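Local coordinates for uncharacterized protein lp_1913 (Lactobacillus plantarum, PDB 3FLH), which is of unknown function but has a rhodanese-like domain, a fold that in related proteins carries sulfur transfer or serves for binding and regulation, at residues Asp37-Asn40 with Ala41-Val45; Glu67-Pro70 with Ala71-Tyr74. One frame throughout, in Å; residues are numbered along the deposited sequence.

Contact 1: Asp37-Asn40 with Ala41-Val45; sequences DVRN and APAQV
Asp37 and Gln44 meet in the loop that opens with the Asp-Val-Arg signature of a rhodanese-like domain, where strand 33-37 runs out. The Gln44 amide lies against the Asp37 carboxylate, the two planes 17° apart and the side chains running past each other in opposite directions, with Gln44 CD 3.3 Å from Asp37 OD1. From there Gln44 NE2 holds two backbone carbonyls: it donates to Arg39 O at 3.0 Å, nearly within the plane of its own amide, and to Asp37 O at 2.9 Å through a more bent bond. Both carbonyls are met from above their planes. These two bonds satisfy a buried amide nitrogen and fix the rotation of the group.

Asp37 shapes the turn itself. Its CG stands opposite the backbone N (chi1 -171°), which sends the carboxylate forward along the chain. Asp37 OD1 takes Arg39 N at 3.1 Å, an Asx turn. On its syn lone pair Asp37 OD1 also takes Arg39 NE at 2.9 Å. Arg39 NH2 completes a side-on salt bridge to Asp37 OD2 at 2.9 Å. With an alanine in place of Asp37, the buried Arg39 guanidinium is likely to lose this carboxylate mate and the Gln44 amide the flat group it stacks on. Arg39 has a second acidic partner, Asp48, at NH1.

Gln44 CA and Ala43 C lie over one face of the guanidinium. Further along, where residues 41-43 take helical backbone angles, Asn40 O takes weak bonds from Ala43 N (3.0 Å) and Gln44 N. Arg39 also touches Asp78 and Trp79 in the loop just after strand 73-77, which probably corresponds in position to the catalytic loop of active rhodaneses. The Asp-x-Arg turn after this strand is a feature of the rhodanese family, here closed by an ion pair.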
loop_
_atom_site.group_PDB
_atom_site.type_symbol
_atom_site.label_atom_id
_atom_site.label_comp_id
_atom_site.label_asym_id
_atom_site.label_seq_id
_atom_site.Cartn_x
_atom_site.Cartn_y
_atom_site.Cartn_z
ATOM N N ASP B 37 14.240 -1.637 11.609
ATOM C CA ASP B 37 12.945 -2.223 11.952
ATOM C C ASP B 37 12.184 -1.101 12.654
ATOM O O ASP B 37 12.468 -0.793 13.807
ATOM C CB ASP B 37 13.147 -3.403 12.916
ATOM C CG ASP B 37 11.886 -4.196 13.148
ATOM O OD1 ASP B 37 10.809 -3.585 13.335
ATOM O OD2 ASP B 37 11.962 -5.452 13.148
ATOM N N VAL B 38 11.228 -0.486 11.967
ATOM C CA VAL B 38 10.485 0.620 12.566
ATOM C C VAL B 38 9.167 0.234 13.229
ATOM O O VAL B 38 8.330 1.098 13.491
ATOM C CB VAL B 38 10.209 1.731 11.530
ATOM C CG1 VAL B 38 11.525 2.202 10.917
ATOM C CG2 VAL B 38 9.276 1.220 10.447
ATOM N N ARG B 39 8.978 -1.055 13.500
ATOM C CA ARG B 39 7.754 -1.523 14.155
ATOM C C ARG B 39 7.695 -0.962 15.579
ATOM O O ARG B 39 8.710 -0.528 16.120
ATOM C CB ARG B 39 7.726 -3.058 14.225
ATOM C CG ARG B 39 7.574 -3.794 12.893
ATOM C CD ARG B 39 7.619 -5.313 13.105
ATOM N NE ARG B 39 8.910 -5.749 13.640
ATOM C CZ ARG B 39 9.127 -6.917 14.243
ATOM N NH1 ARG B 39 8.137 -7.788 14.398
ATOM N NH2 ARG B 39 10.340 -7.213 14.701
ATOM N N ASN B 40 6.510 -0.974 16.188
ATOM C CA ASN B 40 6.359 -0.478 17.551
ATOM C C ASN B 40 7.111 -1.385 18.525
ATOM O O ASN B 40 7.214 -2.596 18.313
ATOM C CB ASN B 40 4.877 -0.387 17.941
ATOM C CG ASN B 40 4.101 -1.652 17.617
ATOM O OD1 ASN B 40 3.209 -1.641 16.763
ATOM N ND2 ASN B 40 4.433 -2.747 18.295
ATOM N N ALA B 41 7.642 -0.785 19.587
ATOM C CA ALA B 41 8.417 -1.505 20.594
ATOM C C ALA B 41 7.861 -2.865 21.028
ATOM O O ALA B 41 8.572 -3.868 20.976
ATOM C CB ALA B 41 8.623 -0.612 21.822
ATOM N N PRO B 42 6.588 -2.920 21.460
ATOM C CA PRO B 42 6.014 -4.199 21.893
ATOM C C PRO B 42 6.173 -5.348 20.901
ATOM O O PRO B 42 6.462 -6.475 21.296
ATOM C CB PRO B 42 4.548 -3.850 22.162
ATOM C CG PRO B 42 4.292 -2.708 21.233
ATOM C CD PRO B 42 5.546 -1.881 21.378
ATOM N N ALA B 43 5.997 -5.059 19.616
ATOM C CA ALA B 43 6.115 -6.085 18.587
ATOM C C ALA B 43 7.543 -6.610 18.456
ATOM O O ALA B 43 7.763 -7.792 18.185
ATOM C CB ALA B 43 5.640 -5.536 17.250
ATOM N N GLN B 44 8.511 -5.724 18.657
ATOM C CA GLN B 44 9.917 -6.084 18.538
ATOM C C GLN B 44 10.463 -6.939 19.686
ATOM O O GLN B 44 11.622 -7.364 19.660
ATOM C CB GLN B 44 10.754 -4.815 18.364
ATOM C CG GLN B 44 10.377 -4.045 17.105
ATOM C CD GLN B 44 11.533 -3.248 16.547
ATOM O OE1 GLN B 44 12.640 -3.771 16.401
ATOM N NE2 GLN B 44 11.285 -1.984 16.212
ATOM N N VAL B 45 9.623 -7.193 20.686
ATOM C CA VAL B 45 10.007 -8.017 21.827
ATOM C C VAL B 45 10.099 -9.495 21.416
ATOM O O VAL B 45 10.804 -10.286 22.050
ATOM C CB VAL B 45 8.985 -7.860 22.993
ATOM C CG1 VAL B 45 9.314 -8.827 24.127
ATOM C CG2 VAL B 45 9.010 -6.423 23.509
#

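Contact 2: Glu67-Pro70 with Ala71-Tyr74; sequences ELDP and AKTY
Tyr74, Asp69 and Ala71 carry this tight turn, in which the Tyr74 hydroxyl bonds the Asp69 carbonyl while the Asp69 carboxylate bonds the backbone N of Ala71. The hydroxyl of Tyr74 donates to Asp69 O at 2.8 Å, tilted 24° from the carbonyl plane. Lys72 N reaches Asp69 O from the opposite face at 3.3 Å with a fairly straight bond, closing the type I beta turn from Asp69 to Lys72. One carbonyl thus takes two donors, and it sits at the edge of the Tyr74 ring, close to the ring plane.

Asp69 contributes its side chain as well. With CG turned opposite the backbone N (chi1 -169°), Asp69 OD1 swings over the turn and accepts from Ala71 N at 2.8 Å, almost in line with its C-O bond. This is an Asx turn set on the first residues of the beta turn; it also brings Asp69 OD1 to 3.3 Å from Ala71 CB. The methylene CG of Lys72 packs on Asp69 CB at 3.8 Å, while the amine travels off to Gly31 O. A water spans the turn, giving hydrogens to Pro70 O and Lys72 O.

Leu68 supplies the apolar part. Leu68 CD1 stands almost centrally over one face of the Tyr74 ring, a CH-pi contact 4.3 Å from the centroid, and Leu68 CB lies 3.6 Å from Tyr74 CZ. The phenol is therefore covered on this face by leucine and fixed at its hydroxyl by backbone.

The turn leads from helix 58-64 into strand 73-77, a middle strand of the parallel sheet. Thr73 and Tyr74 pair by backbone bonds with strands 33-37 and 99-103 respectively, and the Tyr74 side chain leans on Val34 and Leu36.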
loop_
_atom_site.group_PDB
_atom_site.type_symbol
_atom_site.label_atom_id
_atom_site.label_comp_id
_atom_site.label_asym_id
_atom_site.label_seq_id
_atom_site.Cartn_x
_atom_site.Cartn_y
_atom_site.Cartn_z
ATOM N N GLU B 67 22.116 8.995 15.353
ATOM C CA GLU B 67 23.053 7.904 15.620
ATOM C C GLU B 67 23.335 7.135 14.336
ATOM O O GLU B 67 24.017 6.111 14.352
ATOM C CB GLU B 67 22.457 6.936 16.642
ATOM C CG GLU B 67 21.500 7.581 17.619
ATOM C CD GLU B 67 20.787 6.562 18.488
ATOM O OE1 GLU B 67 20.503 5.451 17.990
ATOM O OE2 GLU B 67 20.495 6.879 19.661
ATOM N N LEU B 68 22.806 7.632 13.223
ATOM C CA LEU B 68 22.977 6.954 11.943
ATOM C C LEU B 68 24.115 7.496 11.083
ATOM O O LEU B 68 24.363 8.698 11.039
ATOM C CB LEU B 68 21.660 7.006 11.157
ATOM C CG LEU B 68 20.409 6.474 11.874
ATOM C CD1 LEU B 68 19.201 6.627 10.971
ATOM C CD2 LEU B 68 20.604 5.017 12.266
ATOM N N ASP B 69 24.810 6.589 10.404
ATOM C CA ASP B 69 25.915 6.960 9.526
ATOM C C ASP B 69 25.327 7.526 8.236
ATOM O O ASP B 69 24.557 6.851 7.553
ATOM C CB ASP B 69 26.762 5.733 9.199
ATOM C CG ASP B 69 28.061 6.093 8.513
ATOM O OD1 ASP B 69 28.028 6.903 7.563
ATOM O OD2 ASP B 69 29.115 5.563 8.922
ATOM N N PRO B 70 25.691 8.769 7.880
ATOM C CA PRO B 70 25.196 9.434 6.670
ATOM C C PRO B 70 25.669 8.839 5.345
ATOM O O PRO B 70 25.100 9.126 4.293
ATOM C CB PRO B 70 25.664 10.872 6.860
ATOM C CG PRO B 70 26.966 10.694 7.569
ATOM C CD PRO B 70 26.632 9.644 8.605
ATOM N N ALA B 71 26.708 8.013 5.400
ATOM C CA ALA B 71 27.251 7.385 4.198
ATOM C C ALA B 71 26.513 6.094 3.844
ATOM O O ALA B 71 26.722 5.527 2.774
ATOM C CB ALA B 71 28.737 7.092 4.396
ATOM N N LYS B 72 25.649 5.635 4.743
ATOM C CA LYS B 72 24.902 4.402 4.522
ATOM C C LYS B 72 23.508 4.645 3.941
ATOM O O LYS B 72 22.943 5.729 4.083
ATOM C CB LYS B 72 24.760 3.643 5.844
ATOM C CG LYS B 72 26.071 3.195 6.467
ATOM C CD LYS B 72 26.698 2.053 5.679
ATOM C CE LYS B 72 27.959 1.531 6.367
ATOM N NZ LYS B 72 28.508 0.342 5.671
ATOM N N THR B 73 22.960 3.633 3.279
ATOM C CA THR B 73 21.617 3.741 2.732
ATOM C C THR B 73 20.726 2.922 3.652
ATOM O O THR B 73 21.006 1.757 3.935
ATOM C CB THR B 73 21.538 3.206 1.287
ATOM O OG1 THR B 73 22.304 4.057 0.429
ATOM C CG2 THR B 73 20.092 3.189 0.795
ATOM N N TYR B 74 19.653 3.540 4.134
ATOM C CA TYR B 74 18.749 2.864 5.052
ATOM C C TYR B 74 17.506 2.281 4.409
ATOM O O TYR B 74 16.937 2.863 3.491
ATOM C CB TYR B 74 18.382 3.841 6.166
ATOM C CG TYR B 74 19.600 4.197 6.982
ATOM C CD1 TYR B 74 20.018 3.378 8.033
ATOM C CD2 TYR B 74 20.401 5.285 6.634
ATOM C CE1 TYR B 74 21.207 3.633 8.712
ATOM C CE2 TYR B 74 21.591 5.544 7.306
ATOM C CZ TYR B 74 21.985 4.713 8.341
ATOM O OH TYR B 74 23.158 4.958 9.002
HETATM O O HOH W 1 22.216 8.143 3.735
#

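Contacts 1 and 2 belong to neighbouring parallel strands of one rhodanese-like domain. Contact 1 leaves the C-terminal end of strand 33-37, contact 2 enters the N-terminal end of strand 73-77, and their centres lie 20 Å apart. Nearest atoms are about 8 Å from each other and do not touch. Each is a local turn built on an aspartate whose OD1 takes a backbone N-H two residues on, but only contact 1 adds a salt bridge. Strand 73-77 joins them: it starts from contact 2 and leads into the loop whose Asp78 and Trp79 touch Arg39. Contact 1 thus lies at the end of the sheet that holds the active site in active rhodaneses, contact 2 at the opposite, N-terminal end of strand 73-77.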